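Local coordinates for protein probable CoA-transferase alpha subunit (Rhodococcus jostii, PDB 6COJ) that binds a coenzyme A thioester carrying a spirocyclic acyl group and probably serves as the alpha subunit of a CoA-transferase family enzyme, at residues D143-W148 with T168-P173; G28-G33 with K212-V217; N192-G197 with K228-Q233. The protein carries 1 engineered substitution. All coordinates share one frame; numbering follows the deposited sequence.

How the contacts relate
All three contacts belong to the coenzyme A transferase part of the chain but lie in different regions of the fold. Contact 2 joins the chain after helix 23-28 to strand 213-217 of the seven-stranded parallel sheet. Contact 1 is nested inside the chain loop that contact 2 closes. It packs helix 144-148 on the middle strand of a separate antiparallel sheet, its centre about 29 Å from that of contact 2. Contact 3 follows contact 1 along the chain and interleaves with contact 2. Contacts 2 and 3 come within about 5 Å at their nearest atoms without touching. Contacts 1 and 3, with centres about 36 Å apart, both reach the second subunit.

Contact 1: D143-W148 with T168-P173; sequences DVRRFW and TLIAMP
Trp148 carries its CG beside the backbone N (chi1 -71°), which sends the indole from helix 144-148 toward strand 168-173. Met172 is turned the other way, with CG anti to its N (chi1 178°), and its chain bends at chi2. The methyl Met172 CE thereby reaches the six-membered ring of Trp148, 4.0 Å from Trp148 CH2. The methionine lies athwart the indole. Met172 SD lies 5.3 Å from the centroid of that ring and approaches it obliquely. Pro173 meets a neighbouring carbon of the indole, with its CG 3.7 Å from Trp148 CZ3. Farther back along the helix, Arg145 bends at chi2 and chi3. Its CD packs 3.6 Å from Ile170 CD1, and the arginine and isoleucine pass in antiparallel fashion.

The indole is also fixed from elsewhere. Trp148 NE1 is hydrogen-bonded to Glu114 O, and the Tyr85 ring meets it with the planes at about 75°. Arg145 also touches Thr154, on strand 153-156. The contact thus joins a short helix to the central strand of a three-stranded antiparallel sheet, with a Met-aromatic contact at the Trp148 end.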
# COMPACT_ATOMS: atom_id res chain seq x y z
N ASP A 143 -5.70 24.10 -9.61
CA ASP A 143 -4.98 25.15 -8.90
C ASP A 143 -4.07 24.63 -7.81
O ASP A 143 -3.37 25.43 -7.17
CB ASP A 143 -5.95 26.23 -8.39
CG ASP A 143 -6.13 27.34 -9.38
OD1 ASP A 143 -5.23 27.53 -10.23
OD2 ASP A 143 -7.16 28.04 -9.30
N VAL A 144 -3.99 23.31 -7.60
CA VAL A 144 -2.89 22.79 -6.81
C VAL A 144 -1.56 23.30 -7.34
O VAL A 144 -0.65 23.65 -6.56
CB VAL A 144 -2.95 21.25 -6.75
CG1 VAL A 144 -1.73 20.71 -6.01
CG2 VAL A 144 -4.23 20.80 -6.07
N ARG A 145 -1.42 23.41 -8.67
CA ARG A 145 -0.19 23.93 -9.26
C ARG A 145 0.13 25.33 -8.74
O ARG A 145 1.29 25.66 -8.48
CB ARG A 145 -0.29 23.96 -10.78
CG ARG A 145 -0.57 22.61 -11.42
CD ARG A 145 0.49 21.57 -11.06
NE ARG A 145 1.86 21.97 -11.38
CZ ARG A 145 2.43 21.83 -12.57
NH1 ARG A 145 1.74 21.30 -13.58
NH2 ARG A 145 3.68 22.22 -12.77
N ARG A 146 -0.88 26.17 -8.64
CA ARG A 146 -0.69 27.56 -8.18
C ARG A 146 -0.45 27.69 -6.69
O ARG A 146 0.24 28.55 -6.29
CB ARG A 146 -1.85 28.42 -8.56
CG ARG A 146 -2.04 28.60 -10.02
CD ARG A 146 -2.46 30.02 -10.36
NE ARG A 146 -3.70 30.59 -9.79
CZ ARG A 146 -3.71 31.60 -8.92
NH1 ARG A 146 -4.86 32.11 -8.53
NH2 ARG A 146 -2.58 32.11 -8.41
N PHE A 147 -1.07 26.83 -5.89
CA PHE A 147 -0.76 26.82 -4.47
C PHE A 147 0.73 26.58 -4.23
O PHE A 147 1.32 27.16 -3.30
CB PHE A 147 -1.56 25.73 -3.75
CG PHE A 147 -2.96 26.11 -3.38
CD1 PHE A 147 -3.21 27.13 -2.47
CD2 PHE A 147 -4.04 25.41 -3.90
CE1 PHE A 147 -4.51 27.46 -2.13
CE2 PHE A 147 -5.34 25.73 -3.56
CZ PHE A 147 -5.58 26.76 -2.66
N TRP A 148 1.35 25.73 -5.04
CA TRP A 148 2.73 25.31 -4.81
C TRP A 148 3.75 26.04 -5.65
O TRP A 148 4.92 26.11 -5.25
CB TRP A 148 2.88 23.83 -5.14
CG TRP A 148 2.24 22.88 -4.20
CD1 TRP A 148 0.90 22.74 -3.96
CD2 TRP A 148 2.90 21.88 -3.41
NE1 TRP A 148 0.69 21.72 -3.06
CE2 TRP A 148 1.91 21.18 -2.71
CE3 TRP A 148 4.24 21.52 -3.23
CZ2 TRP A 148 2.21 20.13 -1.84
CZ3 TRP A 148 4.54 20.49 -2.35
CH2 TRP A 148 3.53 19.81 -1.68
N THR A 168 3.22 13.13 -18.89
CA THR A 168 3.85 14.01 -17.92
C THR A 168 2.91 14.11 -16.72
O THR A 168 1.74 14.47 -16.86
CB THR A 168 4.12 15.39 -18.52
OG1 THR A 168 5.06 15.25 -19.59
CG2 THR A 168 4.72 16.31 -17.49
N LEU A 169 3.42 13.74 -15.55
CA LEU A 169 2.63 13.60 -14.34
C LEU A 169 3.16 14.54 -13.26
O LEU A 169 4.26 15.08 -13.36
CB LEU A 169 2.69 12.15 -13.84
CG LEU A 169 2.12 11.12 -14.81
CD1 LEU A 169 2.82 9.78 -14.64
CD2 LEU A 169 0.63 11.01 -14.60
N ILE A 170 2.36 14.76 -12.22
CA ILE A 170 2.86 15.48 -11.05
C ILE A 170 3.95 14.64 -10.40
O ILE A 170 3.77 13.43 -10.18
CB ILE A 170 1.73 15.73 -10.05
CG1 ILE A 170 0.59 16.55 -10.68
CG2 ILE A 170 2.26 16.39 -8.78
CD1 ILE A 170 0.98 17.98 -11.05
N ALA A 171 5.08 15.26 -10.08
CA ALA A 171 6.09 14.62 -9.23
C ALA A 171 5.79 15.06 -7.81
O ALA A 171 6.19 16.15 -7.39
CB ALA A 171 7.49 15.05 -9.66
N MET A 172 5.03 14.26 -7.08
CA MET A 172 4.74 14.63 -5.70
C MET A 172 6.00 14.50 -4.87
O MET A 172 6.54 13.39 -4.75
CB MET A 172 3.65 13.72 -5.14
CG MET A 172 3.34 14.02 -3.69
SD MET A 172 2.66 15.67 -3.48
CE MET A 172 2.89 15.83 -1.72
N PRO A 173 6.52 15.58 -4.29
CA PRO A 173 7.73 15.45 -3.47
C PRO A 173 7.44 14.70 -2.18
O PRO A 173 6.31 14.71 -1.66
CB PRO A 173 8.12 16.90 -3.18
CG PRO A 173 6.78 17.61 -3.17
CD PRO A 173 6.00 16.96 -4.29

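Contact 2: G28-G33 with K212-V217; sequences GELRSG and KRFVSV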
# COMPACT_ATOMS: atom_id res chain seq x y z
N GLY A 28 8.13 17.97 24.79
CA GLY A 28 9.47 18.42 25.13
C GLY A 28 10.55 17.95 24.16
O GLY A 28 11.65 18.51 24.16
N GLU A 29 10.26 16.93 23.36
CA GLU A 29 11.17 16.47 22.31
C GLU A 29 10.98 17.23 21.01
O GLU A 29 11.80 17.06 20.09
CB GLU A 29 10.94 14.98 22.03
CG GLU A 29 11.35 14.06 23.17
CD GLU A 29 12.78 14.30 23.61
OE1 GLU A 29 12.98 14.72 24.77
OE2 GLU A 29 13.70 14.09 22.79
N LEU A 30 9.93 18.03 20.89
CA LEU A 30 9.68 18.82 19.70
C LEU A 30 10.35 20.18 19.83
O LEU A 30 10.70 20.62 20.93
CB LEU A 30 8.18 18.99 19.49
CG LEU A 30 7.38 17.69 19.48
CD1 LEU A 30 5.90 17.99 19.35
CD2 LEU A 30 7.86 16.75 18.35
N ARG A 31 10.53 20.84 18.70
CA ARG A 31 11.20 22.13 18.66
C ARG A 31 10.47 23.05 17.70
O ARG A 31 9.90 22.60 16.70
CB ARG A 31 12.66 22.00 18.19
CG ARG A 31 13.51 21.05 19.01
CD ARG A 31 13.82 21.64 20.37
NE ARG A 31 14.77 20.82 21.12
CZ ARG A 31 14.43 19.92 22.03
NH1 ARG A 31 15.36 19.22 22.66
NH2 ARG A 31 13.15 19.73 22.32
N SER A 32 10.50 24.35 18.01
CA SER A 32 9.95 25.32 17.09
C SER A 32 10.62 25.18 15.73
O SER A 32 11.81 24.85 15.64
CB SER A 32 10.13 26.74 17.64
OG SER A 32 9.36 26.92 18.82
N GLY A 33 9.85 25.39 14.67
CA GLY A 33 10.36 25.28 13.32
C GLY A 33 10.28 23.90 12.72
O GLY A 33 10.62 23.75 11.54
N LYS A 212 11.10 11.56 14.41
CA LYS A 212 10.68 11.31 15.79
C LYS A 212 9.19 11.01 15.80
O LYS A 212 8.40 11.78 15.25
CB LYS A 212 10.94 12.54 16.66
CG LYS A 212 12.37 13.02 16.73
CD LYS A 212 12.43 14.33 17.53
CE LYS A 212 13.72 15.09 17.30
NZ LYS A 212 14.92 14.29 17.67
N ARG A 213 8.80 9.91 16.43
CA ARG A 213 7.44 9.40 16.31
C ARG A 213 6.84 9.21 17.70
O ARG A 213 7.37 8.45 18.51
CB ARG A 213 7.44 8.07 15.56
CG ARG A 213 7.64 8.20 14.05
CD ARG A 213 9.10 8.40 13.66
NE ARG A 213 9.96 7.32 14.14
CZ ARG A 213 10.15 6.18 13.49
NH1 ARG A 213 9.54 5.97 12.33
NH2 ARG A 213 10.96 5.26 13.99
N PHE A 214 5.72 9.89 17.96
CA PHE A 214 5.04 9.79 19.24
C PHE A 214 3.63 9.28 19.01
O PHE A 214 2.88 9.85 18.21
CB PHE A 214 5.06 11.14 19.96
CG PHE A 214 6.45 11.61 20.21
CD1 PHE A 214 7.21 11.05 21.21
CD2 PHE A 214 7.03 12.53 19.35
CE1 PHE A 214 8.51 11.44 21.40
CE2 PHE A 214 8.34 12.93 19.53
CZ PHE A 214 9.08 12.38 20.56
N VAL A 215 3.28 8.18 19.69
CA VAL A 215 1.94 7.60 19.62
C VAL A 215 1.31 7.70 21.00
O VAL A 215 1.89 7.24 21.99
CB VAL A 215 1.94 6.14 19.11
CG1 VAL A 215 2.79 5.23 19.98
CG2 VAL A 215 0.51 5.62 19.02
N SER A 216 0.16 8.35 21.07
CA SER A 216 -0.67 8.24 22.26
C SER A 216 -1.67 7.11 22.04
O SER A 216 -2.10 6.86 20.91
CB SER A 216 -1.35 9.58 22.59
OG SER A 216 -2.12 10.07 21.51
N VAL A 217 -2.00 6.39 23.11
CA VAL A 217 -2.92 5.26 23.02
C VAL A 217 -3.94 5.35 24.14
O VAL A 217 -3.66 5.89 25.22
CB VAL A 217 -2.21 3.88 23.06
CG1 VAL A 217 -1.32 3.70 21.86
CG2 VAL A 217 -1.42 3.74 24.35
O HOH W 1 13.28 12.62 20.25
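Phe214 and Glu29 make the closest approach, with Glu29 CB 3.5 Å from Phe214 CZ. Glu29 CG also reaches Phe214 CZ, at 3.8 Å. It is thus the carbon part of the glutamate that packs on the ring. The glutamate chain runs crosswise to the phenylalanine. Leu30 adds its CD2 branch, 4.0 Å from Phe214 CE2, and its side chain points the opposite way to that of the phenylalanine as they pass. The methylenes of Lys212 pass the backbone of Glu29, with Lys212 CD 3.8 Å from Glu29 O. A bend at chi4 (-59°) turns NZ off the line of the lysine chain.

A second shell frames these groups. Arg31 NH2 donates to Gly28 O at 2.7 Å and to Leu30 O at 3.0 Å, and both acceptors lie close to the guanidinium plane. One nitrogen thus bridges the carbonyls of the residues before and after Glu29, and it stands above both carbonyl planes. Leu181, on strand 177-184, and Ile21 also touch Phe214, while Leu30 rests on Ala179 and on Leu54 of helix 48-56.

The charged ends of Glu29 and Lys212 do not meet. A water gives a hydrogen bond to Glu29 OE2 at 3.0 Å and takes a weak one from Lys212 NZ. Glu29 is modelled in two conformers, so this water link is doubtful. The chemistry is therefore mainly apolar, and attraction between the opposite charges is probably a modest addition.

Contact 3: N192-G197 with K228-Q233; sequences NAAYTG and KTVPLQ
Val230 turns its two methyls toward the chain at Ala194 and Thr196. With chi1 at -58°, CG1 is anti to the carbonyl carbon and CG2 sits between the backbone N and the carbonyl carbon. Val230 CG2 meets Ala194 CB at 3.8 Å. Val230 CG1 meets Thr196 CG2 at 4.1 Å and is almost as near to Ala194 CB. The Thr196 and Val230 side chains stand nearly perpendicular, methyl against methyl. Thr196 has a chi1 of 60°, which puts OG1 between the backbone N and the carbonyl carbon and leaves CG2 anti to the carbonyl carbon, where it meets Val230.

Tyr195 starts out away from the 228-233 segment, but its ring extends back toward it. Tyr195 CE1 comes within 4.2 Å of Gln233 O, an oblique approach. A water sits at the ring edge, in the ring plane. It is 2.7 Å from Tyr195 OH and donates a bond of 2.7 Å to Gln233 O. The hydroxyl has a further partner, NE2 of Gln233 of the second subunit. In return, Gln233 NE2 of this chain is hydrogen-bonded to Tyr195 OH of that subunit, so the exchange is mutual. The two Gln233 side chains also pack on each other.

Around this core, strand 235-237 supplies Leu235, which touches both Ala194 and Val230. Leu226 of helix 223-229 packs on Ala194 too. Strand 193-194 is the middle strand of a small antiparallel sheet between 186-187 and 235-237, and the 228-233 segment leads from the end of helix 223-229 to the last of these strands.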
# COMPACT_ATOMS: atom_id res chain seq x y z
N ASN A 192 4.62 -1.14 19.68
CA ASN A 192 3.65 -1.92 18.93
C ASN A 192 2.26 -1.37 19.23
O ASN A 192 1.94 -1.09 20.39
CB ASN A 192 3.75 -3.39 19.33
CG ASN A 192 5.09 -3.98 18.99
OD1 ASN A 192 5.54 -3.95 17.83
ND2 ASN A 192 5.76 -4.52 20.01
N ALA A 193 1.46 -1.16 18.19
CA ALA A 193 0.19 -0.47 18.42
C ALA A 193 -0.83 -0.84 17.36
O ALA A 193 -0.49 -1.19 16.22
CB ALA A 193 0.35 1.05 18.51
N ALA A 194 -2.11 -0.73 17.74
CA ALA A 194 -3.21 -1.17 16.91
C ALA A 194 -4.32 -0.14 16.89
O ALA A 194 -4.53 0.61 17.86
CB ALA A 194 -3.79 -2.50 17.39
N TYR A 195 -5.06 -0.13 15.79
CA TYR A 195 -6.35 0.53 15.73
C TYR A 195 -7.46 -0.51 15.88
O TYR A 195 -7.30 -1.68 15.53
CB TYR A 195 -6.53 1.31 14.42
CG TYR A 195 -6.79 0.45 13.20
CD1 TYR A 195 -5.75 -0.18 12.53
CD2 TYR A 195 -8.09 0.29 12.69
CE1 TYR A 195 -5.99 -0.96 11.39
CE2 TYR A 195 -8.33 -0.48 11.57
CZ TYR A 195 -7.28 -1.11 10.92
OH TYR A 195 -7.53 -1.86 9.79
N THR A 196 -8.58 -0.05 16.41
CA THR A 196 -9.83 -0.79 16.43
C THR A 196 -10.86 0.08 15.74
O THR A 196 -10.84 1.31 15.86
CB THR A 196 -10.27 -1.10 17.87
OG1 THR A 196 -10.46 0.13 18.58
CG2 THR A 196 -9.21 -1.92 18.59
N GLY A 197 -11.75 -0.55 15.01
CA GLY A 197 -12.71 0.18 14.22
C GLY A 197 -12.44 -0.02 12.74
O GLY A 197 -11.67 -0.89 12.32
N LYS A 228 -3.27 -10.59 21.34
CA LYS A 228 -4.43 -11.46 21.51
C LYS A 228 -5.75 -10.71 21.45
O LYS A 228 -6.81 -11.35 21.41
CB LYS A 228 -4.31 -12.27 22.82
CG LYS A 228 -3.22 -13.32 22.78
CD LYS A 228 -3.68 -14.52 21.96
CE LYS A 228 -2.67 -15.66 22.02
NZ LYS A 228 -1.32 -15.17 22.42
N THR A 229 -5.73 -9.38 21.44
CA THR A 229 -6.94 -8.57 21.43
C THR A 229 -7.39 -8.19 20.03
O THR A 229 -8.60 -8.07 19.79
CB THR A 229 -6.70 -7.30 22.26
OG1 THR A 229 -6.40 -7.67 23.61
CG2 THR A 229 -7.94 -6.40 22.26
N VAL A 230 -6.47 -8.02 19.09
CA VAL A 230 -6.80 -7.55 17.75
C VAL A 230 -6.25 -8.52 16.73
O VAL A 230 -5.29 -9.26 17.00
CB VAL A 230 -6.24 -6.13 17.50
CG1 VAL A 230 -6.78 -5.16 18.54
CG2 VAL A 230 -4.72 -6.16 17.52
N PRO A 231 -6.82 -8.54 15.52
CA PRO A 231 -6.23 -9.34 14.45
C PRO A 231 -4.88 -8.78 14.02
O PRO A 231 -4.55 -7.61 14.24
CB PRO A 231 -7.25 -9.24 13.31
CG PRO A 231 -8.53 -8.82 13.99
CD PRO A 231 -8.09 -7.93 15.11
N LEU A 232 -4.10 -9.66 13.38
CA LEU A 232 -2.78 -9.30 12.89
C LEU A 232 -2.81 -8.02 12.09
O LEU A 232 -1.92 -7.17 12.21
CB LEU A 232 -2.25 -10.41 11.98
CG LEU A 232 -1.71 -11.66 12.63
CD1 LEU A 232 -1.42 -12.71 11.56
CD2 LEU A 232 -0.46 -11.30 13.41
N GLN A 233 -3.83 -7.87 11.24
CA GLN A 233 -3.88 -6.78 10.28
C GLN A 233 -4.06 -5.43 10.95
O GLN A 233 -3.80 -4.39 10.33
CB GLN A 233 -5.01 -7.04 9.29
CG GLN A 233 -4.82 -8.26 8.35
CD GLN A 233 -5.11 -9.61 9.00
OE1 GLN A 233 -5.59 -9.69 10.13
NE2 GLN A 233 -4.82 -10.69 8.27
O HOH W 2 -5.28 -2.87 8.59